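Local coordinates for acyl-coenzyme A oxidase 3 (Yarrowia lipolytica, PDB 5YS9), which catalyses the FAD-dependent oxidation of acyl-CoA to (2E)-enoyl-CoA, with oxygen reduced to hydrogen peroxide, in peroxisomal fatty acid beta-oxidation, at residues Ser472-Gly475 with His476-Lys480. Numbering follows the deposited sequence.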
# COMPACT_ATOMS: atom_id res chain seq x y z
N SER A 472 17.45 -16.24 -23.50
CA SER A 472 16.68 -17.33 -24.15
C SER A 472 16.41 -17.06 -25.65
O SER A 472 16.56 -17.95 -26.46
CB SER A 472 15.36 -17.57 -23.42
OG SER A 472 15.60 -18.32 -22.25
N CYS A 473 16.02 -15.82 -25.96
CA CYS A 473 15.74 -15.36 -27.31
C CYS A 473 17.00 -15.39 -28.16
O CYS A 473 16.97 -15.94 -29.23
CB CYS A 473 15.19 -13.94 -27.26
SG CYS A 473 14.80 -13.08 -28.82
N LEU A 474 18.11 -14.82 -27.66
CA LEU A 474 19.43 -14.86 -28.35
C LEU A 474 19.97 -16.29 -28.54
O LEU A 474 20.41 -16.63 -29.63
CB LEU A 474 20.45 -14.00 -27.60
CG LEU A 474 21.81 -13.72 -28.24
CD1 LEU A 474 21.74 -13.12 -29.66
CD2 LEU A 474 22.55 -12.77 -27.33
N GLY A 475 19.91 -17.15 -27.52
CA GLY A 475 20.26 -18.56 -27.68
C GLY A 475 19.38 -19.32 -28.70
O GLY A 475 19.86 -20.25 -29.34
N HIS A 476 18.13 -18.94 -28.85
CA HIS A 476 17.30 -19.49 -29.90
C HIS A 476 17.78 -19.13 -31.30
O HIS A 476 17.79 -19.96 -32.19
CB HIS A 476 15.86 -19.05 -29.70
CG HIS A 476 14.91 -19.62 -30.71
ND1 HIS A 476 14.65 -20.97 -30.81
CD2 HIS A 476 14.16 -19.03 -31.66
CE1 HIS A 476 13.79 -21.18 -31.79
NE2 HIS A 476 13.48 -20.02 -32.31
N ARG A 477 18.19 -17.89 -31.47
CA ARG A 477 18.65 -17.36 -32.74
C ARG A 477 19.91 -18.08 -33.18
O ARG A 477 20.22 -18.14 -34.35
CB ARG A 477 18.90 -15.87 -32.65
CG ARG A 477 17.71 -15.07 -32.20
CD ARG A 477 17.96 -13.61 -32.46
NE ARG A 477 16.82 -12.78 -32.17
CZ ARG A 477 16.87 -11.46 -32.07
NH1 ARG A 477 18.01 -10.83 -32.23
NH2 ARG A 477 15.78 -10.78 -31.80
N LYS A 478 20.65 -18.58 -32.20
CA LYS A 478 21.88 -19.31 -32.43
C LYS A 478 21.63 -20.80 -32.53
O LYS A 478 22.56 -21.58 -32.56
CB LYS A 478 22.89 -19.01 -31.33
CG LYS A 478 23.42 -17.59 -31.40
CD LYS A 478 24.39 -17.27 -30.28
CE LYS A 478 24.49 -15.78 -30.07
NZ LYS A 478 25.65 -15.40 -29.23
N GLY A 479 20.36 -21.18 -32.54
CA GLY A 479 20.00 -22.54 -32.79
C GLY A 479 19.66 -23.37 -31.58
O GLY A 479 19.34 -24.53 -31.77
N LYS A 480 19.68 -22.84 -30.35
CA LYS A 480 19.21 -23.65 -29.18
C LYS A 480 17.66 -23.78 -29.15
O LYS A 480 16.96 -22.86 -29.59
CB LYS A 480 19.73 -23.12 -27.83
CG LYS A 480 21.16 -23.52 -27.52
CD LYS A 480 21.64 -22.91 -26.21
CE LYS A 480 23.13 -23.18 -25.98
NZ LYS A 480 23.79 -21.92 -25.55
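Lys480 N donates to Gly475 O at 2.8 Å, and with the bond from Gly479 N to His476 O this closes a Schellman motif, here ending helix 458-477. The case illustrates how a helix stops: Arg477 N still reaches Cys473 O and Lys478 N still reaches Leu474 O, both at 3.2 Å, after which Gly475 O instead takes its main bond from Lys480 N, five positions on, with a weak second one from Lys478 N. Gly479, at phi 101°, is the C-prime residue that reverses the chain. His476 adds a side-chain clasp across the turn: ND1 donates to Lys480 O at 3.2 Å, arriving nearly end-on to the carbonyl while that oxygen sits about 20° out of the ring plane.

Arg477 runs back along the last turn. Its CB lies 3.5 Å from Leu474 O; CG, set beside the backbone N and anti to the carbonyl carbon (chi1 -57°), comes within 3.2 Å of Cys473 O, and CD passes the same oxygen more loosely. From there the extended chain carries NE and NH2 past Cys473 SG, each 3.9 Å away, with the sulfur oblique to the guanidinium. NH2 forms a salt bridge with OD1 of Asp527 and a hydrogen bond with OE1 of Gln523, both on helix 507-534, against which Cys473 also packs. Next to it round the helix, the aliphatic part of Lys478 slants over Leu474, one turn back, its CE 3.8 Å from both CG and CD1, while Leu474 itself touches Phe529 of the same neighbouring helix.

Chemically, the cap gives Gly475 O and the final amides partners where the regular pattern runs out, and the arginine's methylenes lie along the last carbonyls while its guanidinium passes the buried Cys473 sulfur to meet Asp527 and Gln523, tying this surface helix end to helix 507-534.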